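Local structure of probable aminotransferase (5YKR) at residues A[154-159]-A[251-256]; A[173-176]-A[182-185]; A[199-204]-A[217-222]; A[203-208]-A[227-232]. The protein belongs to the class-III aminotransferases, a family of enzymes built on the pyridoxal-phosphate-dependent aminotransferase fold. One frame throughout, in Å; residues are numbered along the deposited sequence.

Contact 1 (A[154-159]-A[251-256]); sequences SGRDKV and RHDVAL
Asp253 takes a positive phi as the C-prime residue of a Schellman motif that ends helix 241-251, and its backbone carbonyl oxygen receives the guanidinium of Arg156 from the turn before strand 158-162. The contact illustrates how loops leading into two parallel strands of an α/β sheet that are separated by a third can be tied by one long side chain: strand 220-225 runs between 158-162 and 255-259, and Arg156 reaches past its start. The Arg156 chain bends at chi3 (-138°) on its way to Asp253, and the two side chains cross at about a right angle. NH1 gives Asp253 O a bond of 2.7 Å, with 147° at the hydrogen and the donor lying above the carbonyl plane. NH2 adds a weak bond to Asp253 O at 3.1 Å, so two nitrogens share one oxygen. NH2 and Asp253 OD2 form a salt bridge at 3.3 Å, whose hydrogen bond is weak, with the two charged planes turned 69° apart; the carboxylate has a further partner in Arg306, at OD1. NH1 also bonds to Val220 O, joining the strand in between to the same group. On the near side, Ser154 forms an ST turn, its OG accepting from Arg156 N at 3.0 Å, and its CB lies over one face of the guanidinium, toward the rim. At the guanidinium edge, Val254 CG2 meets NH1 at 3.6 Å.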
# COMPACT_ATOMS: atom_id res chain seq x y z
N SER A 154 18.12 16.22 3.75
CA SER A 154 19.59 16.19 3.67
C SER A 154 20.11 16.88 2.43
O SER A 154 21.26 17.31 2.40
CB SER A 154 20.07 14.75 3.67
OG SER A 154 19.76 14.07 2.44
N GLY A 155 19.30 16.96 1.38
CA GLY A 155 19.81 17.42 0.08
C GLY A 155 20.71 16.46 -0.62
O GLY A 155 21.34 16.85 -1.64
N ARG A 156 20.78 15.21 -0.12
CA ARG A 156 21.61 14.17 -0.70
C ARG A 156 20.70 13.12 -1.37
O ARG A 156 19.57 12.90 -0.92
CB ARG A 156 22.40 13.51 0.40
CG ARG A 156 23.40 14.46 1.05
CD ARG A 156 23.99 13.75 2.26
NE ARG A 156 24.10 14.60 3.38
CZ ARG A 156 24.17 14.20 4.65
NH1 ARG A 156 24.11 12.92 5.00
NH2 ARG A 156 24.26 15.12 5.60
N ASP A 157 21.20 12.46 -2.43
CA ASP A 157 20.37 11.56 -3.23
C ASP A 157 20.54 10.06 -3.04
O ASP A 157 19.70 9.33 -3.47
CB ASP A 157 20.58 11.84 -4.73
CG ASP A 157 19.88 13.11 -5.21
OD1 ASP A 157 18.89 13.58 -4.59
OD2 ASP A 157 20.38 13.65 -6.21
N LYS A 158 21.61 9.61 -2.42
CA LYS A 158 21.88 8.18 -2.35
C LYS A 158 21.39 7.55 -1.06
O LYS A 158 21.39 8.18 -0.02
CB LYS A 158 23.35 7.84 -2.61
CG LYS A 158 23.71 8.45 -3.94
CD LYS A 158 24.79 7.82 -4.66
CE LYS A 158 24.97 8.57 -5.96
NZ LYS A 158 26.33 8.46 -6.12
N VAL A 159 20.96 6.30 -1.16
CA VAL A 159 20.63 5.48 -0.01
C VAL A 159 21.64 4.34 0.01
O VAL A 159 21.92 3.74 -1.04
CB VAL A 159 19.18 4.93 -0.06
CG1 VAL A 159 18.89 4.01 -1.25
CG2 VAL A 159 18.85 4.09 1.14
N ARG A 251 28.53 10.35 12.62
CA ARG A 251 29.69 11.14 12.23
C ARG A 251 29.50 11.79 10.87
O ARG A 251 29.86 12.94 10.65
CB ARG A 251 30.93 10.27 12.28
CG ARG A 251 32.20 11.02 11.88
CD ARG A 251 33.46 10.48 12.49
NE ARG A 251 33.51 9.02 12.55
CZ ARG A 251 33.93 8.20 11.60
NH1 ARG A 251 34.37 8.64 10.42
NH2 ARG A 251 33.92 6.90 11.86
N HIS A 252 28.81 11.07 9.99
CA HIS A 252 28.55 11.56 8.63
C HIS A 252 27.16 12.23 8.47
O HIS A 252 26.79 12.62 7.34
CB HIS A 252 28.71 10.40 7.63
CG HIS A 252 30.10 9.93 7.46
ND1 HIS A 252 30.62 8.87 8.15
CD2 HIS A 252 31.08 10.40 6.67
CE1 HIS A 252 31.89 8.72 7.80
NE2 HIS A 252 32.18 9.62 6.90
N ASP A 253 26.42 12.40 9.58
CA ASP A 253 25.08 13.00 9.58
C ASP A 253 24.20 12.32 8.52
O ASP A 253 23.56 12.95 7.67
CB ASP A 253 25.14 14.49 9.31
CG ASP A 253 23.82 15.20 9.46
OD1 ASP A 253 23.10 14.87 10.39
OD2 ASP A 253 23.50 16.06 8.62
N VAL A 254 24.20 10.99 8.63
CA VAL A 254 23.42 10.12 7.77
C VAL A 254 22.30 9.46 8.62
O VAL A 254 22.57 8.94 9.67
CB VAL A 254 24.29 9.03 7.12
CG1 VAL A 254 23.43 7.98 6.43
CG2 VAL A 254 25.28 9.68 6.14
N ALA A 255 21.05 9.51 8.14
CA ALA A 255 19.94 8.88 8.85
C ALA A 255 20.10 7.38 8.92
O ALA A 255 20.39 6.76 7.89
CB ALA A 255 18.61 9.25 8.21
N LEU A 256 19.81 6.80 10.08
CA LEU A 256 19.84 5.36 10.27
C LEU A 256 18.37 4.89 10.38
O LEU A 256 17.68 5.22 11.37
CB LEU A 256 20.60 4.98 11.55
CG LEU A 256 20.65 3.51 11.89
CD1 LEU A 256 21.23 2.70 10.76
CD2 LEU A 256 21.41 3.32 13.22

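Contact 2 (A[173-176]-A[182-185]); sequences SQVE and RMVP
Glu176 and Val184 form the hydrogen-bonded pair of a small antiparallel β-hairpin, strands 175-177 and 183-185, and next to them Val175 and Pro185 form a non-hydrogen-bonded pair. The hairpin is a compact example of how backbone register sorts side chains. Both bonds belong to the first pair: Glu176 N to Val184 O at 2.8 Å and Val184 N to Glu176 O at 2.9 Å, each nearly straight. Glu176 and Val184 send their side chains to the same face of the ribbon. With chi1 at 70°, Glu176 CG stands between its own backbone N and carbonyl carbon, where it meets Val184 CG2 at 3.9 Å and Pro185 O at a similar distance. Beyond CG the chain is extended, and OE1 accepts from the N of Ala187, just past the second strand. Pro185 occupies a place that suits it: it has no N-H to offer, and its position in the non-hydrogen-bonded pair calls for none toward Val175. The side chains of these two residues diverge. Val175 instead packs CB against Met183 CG, 3.8 Å apart, and together they lie on Thr200 and Leu202 of strand 200-203, which seats the hairpin against the main sheet. Two CA-H...O contacts flank the bonds: Val175 CA lies 3.2 Å from Val184 O, and Met183 CA lies 3.5 Å from Glu176 O.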
# COMPACT_ATOMS: atom_id res chain seq x y z
N SER A 173 16.37 -0.26 -3.68
CA SER A 173 17.02 -1.33 -2.94
C SER A 173 17.28 -2.59 -3.75
O SER A 173 17.94 -3.51 -3.25
CB SER A 173 16.15 -1.76 -1.72
OG SER A 173 14.95 -2.46 -2.11
N GLN A 174 16.76 -2.64 -4.98
CA GLN A 174 16.72 -3.88 -5.78
C GLN A 174 18.04 -4.03 -6.57
O GLN A 174 18.06 -4.02 -7.80
CB GLN A 174 15.53 -3.91 -6.72
CG GLN A 174 14.18 -3.68 -6.06
CD GLN A 174 13.60 -4.85 -5.31
OE1 GLN A 174 14.30 -5.86 -5.05
NE2 GLN A 174 12.29 -4.76 -4.97
N VAL A 175 19.11 -4.25 -5.81
CA VAL A 175 20.48 -4.35 -6.33
C VAL A 175 21.16 -5.54 -5.68
O VAL A 175 20.74 -6.00 -4.61
CB VAL A 175 21.31 -3.08 -6.12
CG1 VAL A 175 20.79 -1.94 -7.00
CG2 VAL A 175 21.34 -2.69 -4.66
N GLU A 176 22.24 -6.00 -6.31
CA GLU A 176 23.11 -7.05 -5.75
C GLU A 176 24.52 -6.82 -6.26
O GLU A 176 24.74 -6.04 -7.18
CB GLU A 176 22.63 -8.45 -6.13
CG GLU A 176 22.80 -8.79 -7.60
CD GLU A 176 22.14 -10.08 -8.00
OE1 GLU A 176 21.09 -10.42 -7.44
OE2 GLU A 176 22.65 -10.74 -8.97
N ARG A 182 30.59 -5.42 -8.59
CA ARG A 182 29.88 -4.27 -9.13
C ARG A 182 28.44 -4.35 -8.66
O ARG A 182 27.85 -5.44 -8.59
CB ARG A 182 29.87 -4.31 -10.65
CG ARG A 182 29.33 -3.08 -11.30
CD ARG A 182 29.44 -3.13 -12.84
NE ARG A 182 29.13 -1.81 -13.37
CZ ARG A 182 30.04 -0.89 -13.73
NH1 ARG A 182 31.39 -1.14 -13.76
NH2 ARG A 182 29.60 0.29 -14.16
N MET A 183 27.86 -3.18 -8.34
CA MET A 183 26.43 -3.10 -8.03
C MET A 183 25.63 -3.17 -9.30
O MET A 183 25.79 -2.31 -10.19
CB MET A 183 26.18 -1.78 -7.31
CG MET A 183 24.72 -1.60 -6.91
SD MET A 183 24.35 -0.04 -6.13
CE MET A 183 24.59 1.13 -7.49
N VAL A 184 24.75 -4.16 -9.39
CA VAL A 184 23.92 -4.41 -10.55
C VAL A 184 22.47 -4.65 -10.10
O VAL A 184 22.23 -4.87 -8.90
CB VAL A 184 24.44 -5.63 -11.39
CG1 VAL A 184 25.84 -5.37 -11.91
CG2 VAL A 184 24.33 -6.93 -10.67
N PRO A 185 21.52 -4.59 -11.02
CA PRO A 185 20.13 -4.88 -10.64
C PRO A 185 20.02 -6.29 -10.02
O PRO A 185 20.70 -7.23 -10.44
CB PRO A 185 19.39 -4.79 -11.94
CG PRO A 185 20.16 -3.77 -12.70
CD PRO A 185 21.59 -4.13 -12.40

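Contact 3 (A[199-204]-A[217-222]); sequences TTRLVE and HGDVAA
Arg201, on the outermost strand 200-203, aims its CB at the 217-222 segment and carries its whole side chain across to His217, Asp219 and Val220. CG stands anti to the carbonyl carbon, and from there to NE the chain is fully extended, so that successive atoms can meet successive partners. CD is the apolar step, resting on Val220 CG2 at 3.9 Å. NE makes the first polar contact, donating to Asp219 OD1 at 2.8 Å with an angle of 165° at the hydrogen. NH2 repeats this with Asp219 OD2, also at 2.8 Å. The grip is therefore side-on and bidentate, one nitrogen to each oxygen, both oxygens using their syn lone pairs and both lying near the guanidinium plane; the carboxylate is tilted 30° from it. CZ lies over the His217 ring, 3.4 Å from CD2, and NH1 continues over the same ring at 3.4 Å from CD2. The two planes are only 10° apart, a flat stack with centres 3.8 Å from each other. Thus the carboxylate occupies the guanidinium edge while the imidazole occupies a face, and together they restrict both its position and its rotation. Asp219 OD2 is shared with Lys158 NZ, so two cationic groups gather on one carboxylate. Within the α/β fold, Arg201 crosses strand 158-162, which separates 200-203 from 220-225, and reaches the turn where helix 208-215 gives way to strand 220-225, so that it bridges the first strand of a beta-alpha-beta crossover to the turn that leads into the second.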
# COMPACT_ATOMS: atom_id res chain seq x y z
N THR A 199 21.16 6.41 -7.41
CA THR A 199 20.29 6.35 -6.23
C THR A 199 20.84 5.59 -5.04
O THR A 199 20.34 5.78 -3.93
CB THR A 199 18.94 5.68 -6.58
OG1 THR A 199 19.16 4.37 -7.07
CG2 THR A 199 18.23 6.46 -7.68
N THR A 200 21.82 4.72 -5.25
CA THR A 200 22.13 3.69 -4.29
C THR A 200 23.63 3.45 -4.17
O THR A 200 24.35 3.45 -5.18
CB THR A 200 21.44 2.36 -4.72
OG1 THR A 200 20.07 2.62 -5.07
CG2 THR A 200 21.57 1.27 -3.69
N ARG A 201 24.07 3.23 -2.92
CA ARG A 201 25.40 2.67 -2.64
C ARG A 201 25.17 1.35 -1.92
O ARG A 201 24.39 1.26 -0.97
CB ARG A 201 26.30 3.62 -1.88
CG ARG A 201 26.67 4.87 -2.67
CD ARG A 201 27.63 5.77 -1.87
NE ARG A 201 28.00 6.99 -2.62
CZ ARG A 201 28.87 6.99 -3.62
NH1 ARG A 201 29.53 5.88 -3.99
NH2 ARG A 201 29.11 8.10 -4.25
N LEU A 202 25.80 0.30 -2.41
CA LEU A 202 25.64 -1.06 -1.87
C LEU A 202 26.87 -1.46 -1.07
O LEU A 202 28.01 -1.22 -1.48
CB LEU A 202 25.41 -2.02 -3.00
CG LEU A 202 25.08 -3.45 -2.63
CD1 LEU A 202 23.78 -3.53 -1.82
CD2 LEU A 202 25.02 -4.40 -3.87
N VAL A 203 26.63 -2.06 0.08
CA VAL A 203 27.64 -2.59 0.97
C VAL A 203 27.24 -3.97 1.46
O VAL A 203 26.05 -4.28 1.47
CB VAL A 203 27.82 -1.59 2.17
CG1 VAL A 203 28.94 -1.96 3.06
CG2 VAL A 203 28.00 -0.14 1.68
N GLU A 204 28.18 -4.80 1.85
CA GLU A 204 27.84 -6.02 2.60
C GLU A 204 27.58 -5.66 4.06
O GLU A 204 28.24 -4.76 4.64
CB GLU A 204 28.96 -7.07 2.56
CG GLU A 204 29.14 -7.80 1.25
CD GLU A 204 28.04 -8.73 0.83
OE1 GLU A 204 27.11 -9.04 1.59
OE2 GLU A 204 28.10 -9.17 -0.34
N HIS A 217 31.69 9.65 0.78
CA HIS A 217 31.39 10.44 -0.44
C HIS A 217 30.54 11.67 -0.16
O HIS A 217 30.50 12.59 -0.97
CB HIS A 217 30.75 9.60 -1.54
CG HIS A 217 31.60 8.47 -1.98
ND1 HIS A 217 32.69 8.62 -2.82
CD2 HIS A 217 31.59 7.18 -1.59
CE1 HIS A 217 33.24 7.43 -3.00
NE2 HIS A 217 32.61 6.54 -2.27
N GLY A 218 29.80 11.68 0.95
CA GLY A 218 29.05 12.88 1.31
C GLY A 218 27.71 12.99 0.64
O GLY A 218 27.07 14.03 0.76
N ASP A 219 27.28 11.94 -0.07
CA ASP A 219 26.06 11.98 -0.88
C ASP A 219 25.00 10.98 -0.41
O ASP A 219 24.04 10.72 -1.17
CB ASP A 219 26.34 11.74 -2.37
CG ASP A 219 27.02 10.43 -2.66
OD1 ASP A 219 27.23 9.59 -1.77
OD2 ASP A 219 27.37 10.25 -3.85
N VAL A 220 25.14 10.48 0.82
CA VAL A 220 24.22 9.45 1.34
C VAL A 220 23.20 10.13 2.29
O VAL A 220 23.56 10.69 3.32
CB VAL A 220 24.96 8.34 2.06
CG1 VAL A 220 23.97 7.35 2.65
CG2 VAL A 220 25.90 7.63 1.05
N ALA A 221 21.93 10.05 1.93
CA ALA A 221 20.85 10.56 2.74
C ALA A 221 20.54 9.63 3.93
O ALA A 221 20.17 10.11 5.03
CB ALA A 221 19.61 10.75 1.91
N ALA A 222 20.62 8.34 3.72
CA ALA A 222 20.21 7.36 4.73
C ALA A 222 20.89 6.01 4.51
O ALA A 222 21.19 5.66 3.36
CB ALA A 222 18.71 7.19 4.72

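Contact 4 (A[203-208]-A[227-232]); sequences VEFNDL and PFMTNV
The Phe205 ring carries Met229 over one face and Pro227 O at its edge, in the ring plane. Met229 CG sits almost over the centre, 3.8 Å from the ring centroid and only 4° off the normal, a CH-pi contact. SD lies over the same face but displaced, 4.0 Å from the centroid and 27° off the normal, and it approaches the root of the side chain most closely, at 3.6 Å from Phe205 CB. The two side chains run antiparallel: the sulfur of Met229 meets the base of Phe205, while the far end of the ring, CZ, reaches back to Pro227 O at 3.9 Å. CG of Phe205 is anti to the backbone N (chi1 -155°), which carries the ring across toward Met229. Pro227 O is also hydrogen-bonded to His242 NE2, so the ring edge borders a carbonyl already engaged. Two further aromatic rings meet it, Phe162 edge-to-face and Phe241 at an inclined angle. All four touching residues are buried, and the contact rests largely on packing and on the Met-aromatic and CH-pi interactions. It joins two loops, one leading from strand 200-203 to helix 208-215 and the other following strand 220-225, both at the ends where these parallel strands finish. This is a Met-aromatic motif, here packed among the loops at the carboxyl-terminal edge of the α/β sheet, the edge where enzymes of this fold hold pyridoxal phosphate.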
# COMPACT_ATOMS: atom_id res chain seq x y z
N VAL A 203 26.63 -2.06 0.08
CA VAL A 203 27.64 -2.59 0.97
C VAL A 203 27.24 -3.97 1.46
O VAL A 203 26.05 -4.28 1.47
CB VAL A 203 27.82 -1.59 2.17
CG1 VAL A 203 28.94 -1.96 3.06
CG2 VAL A 203 28.00 -0.14 1.68
N GLU A 204 28.18 -4.80 1.85
CA GLU A 204 27.84 -6.02 2.60
C GLU A 204 27.58 -5.66 4.06
O GLU A 204 28.24 -4.76 4.64
CB GLU A 204 28.96 -7.07 2.56
CG GLU A 204 29.14 -7.80 1.25
CD GLU A 204 28.04 -8.73 0.83
OE1 GLU A 204 27.11 -9.04 1.59
OE2 GLU A 204 28.10 -9.17 -0.34
N PHE A 205 26.66 -6.39 4.67
CA PHE A 205 26.44 -6.31 6.15
C PHE A 205 27.75 -6.66 6.86
O PHE A 205 28.61 -7.37 6.30
CB PHE A 205 25.33 -7.28 6.52
CG PHE A 205 24.55 -6.98 7.77
CD1 PHE A 205 23.80 -5.85 7.89
CD2 PHE A 205 24.40 -7.98 8.77
CE1 PHE A 205 23.01 -5.62 8.99
CE2 PHE A 205 23.58 -7.77 9.86
CZ PHE A 205 22.90 -6.57 9.98
N ASN A 206 27.92 -6.16 8.09
CA ASN A 206 29.07 -6.53 8.91
C ASN A 206 30.42 -6.11 8.31
O ASN A 206 31.44 -6.81 8.44
CB ASN A 206 29.04 -8.03 9.26
CG ASN A 206 27.93 -8.37 10.21
OD1 ASN A 206 27.61 -7.55 11.08
ND2 ASN A 206 27.36 -9.57 10.09
N ASP A 207 30.40 -4.96 7.61
CA ASP A 207 31.63 -4.44 6.98
C ASP A 207 31.74 -2.93 7.19
O ASP A 207 31.30 -2.10 6.37
CB ASP A 207 31.61 -4.82 5.50
CG ASP A 207 32.91 -4.54 4.78
OD1 ASP A 207 33.80 -3.83 5.32
OD2 ASP A 207 32.99 -5.08 3.62
N LEU A 208 32.26 -2.57 8.35
CA LEU A 208 32.34 -1.20 8.75
C LEU A 208 33.30 -0.37 7.89
O LEU A 208 33.03 0.80 7.63
CB LEU A 208 32.69 -1.08 10.24
CG LEU A 208 31.60 -1.60 11.19
CD1 LEU A 208 32.12 -1.72 12.62
CD2 LEU A 208 30.35 -0.73 11.14
N PRO A 227 17.86 -4.78 11.46
CA PRO A 227 18.94 -4.90 12.46
C PRO A 227 19.60 -6.27 12.53
O PRO A 227 20.66 -6.44 13.14
CB PRO A 227 18.20 -4.54 13.76
CG PRO A 227 16.80 -5.01 13.54
CD PRO A 227 16.51 -4.81 12.08
N PHE A 228 18.94 -7.24 11.89
CA PHE A 228 19.37 -8.64 11.83
C PHE A 228 18.72 -9.10 10.53
O PHE A 228 17.50 -8.94 10.39
CB PHE A 228 18.82 -9.30 13.11
CG PHE A 228 19.24 -10.72 13.35
CD1 PHE A 228 18.88 -11.75 12.53
CD2 PHE A 228 19.91 -11.01 14.54
CE1 PHE A 228 19.26 -13.05 12.82
CE2 PHE A 228 20.31 -12.28 14.84
CZ PHE A 228 19.97 -13.30 13.98
N MET A 229 19.52 -9.50 9.53
CA MET A 229 18.91 -9.75 8.22
C MET A 229 18.07 -11.02 8.28
O MET A 229 18.49 -12.02 8.89
CB MET A 229 19.95 -9.82 7.10
CG MET A 229 20.86 -8.64 7.07
SD MET A 229 22.07 -8.66 5.70
CE MET A 229 21.01 -8.45 4.25
N THR A 230 16.92 -11.02 7.64
CA THR A 230 15.99 -12.15 7.68
C THR A 230 15.50 -12.60 6.34
O THR A 230 14.71 -13.54 6.25
CB THR A 230 14.75 -11.85 8.54
OG1 THR A 230 13.98 -10.82 7.92
CG2 THR A 230 15.17 -11.44 9.96
N ASN A 231 15.97 -11.97 5.26
CA ASN A 231 15.44 -12.22 3.94
C ASN A 231 16.44 -12.85 2.97
O ASN A 231 16.28 -12.75 1.75
CB ASN A 231 14.79 -10.95 3.41
CG ASN A 231 13.53 -10.56 4.17
OD1 ASN A 231 13.39 -9.41 4.75
ND2 ASN A 231 12.58 -11.43 4.09
N VAL A 232 17.44 -13.53 3.54
CA VAL A 232 18.39 -14.35 2.78
C VAL A 232 18.85 -15.49 3.68
O VAL A 232 20.05 -15.71 3.90
CB VAL A 232 19.54 -13.46 2.20
CG1 VAL A 232 20.36 -12.78 3.31
CG2 VAL A 232 20.38 -14.24 1.24

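In the fold
Contacts 1, 3 and 4 all tie together segments beside the parallel strands of the large sheet, yet their chemistry follows their depth. Contacts 1 and 3, partly buried and touching each other, lie where strands 158-162, 220-225 and 255-259 begin; each relies on an arginine meeting an aspartate, and the two are joined through a common carboxylate. Contact 4 shares Val203 and Glu204 with contact 3 but lies in the loops past the other end of the strand, where, in a buried setting, sulfur and aromatic carbon make the contact in place of charged groups. Contact 2, also partly buried, is held by backbone bonding, and its hairpin lies against the outermost strand.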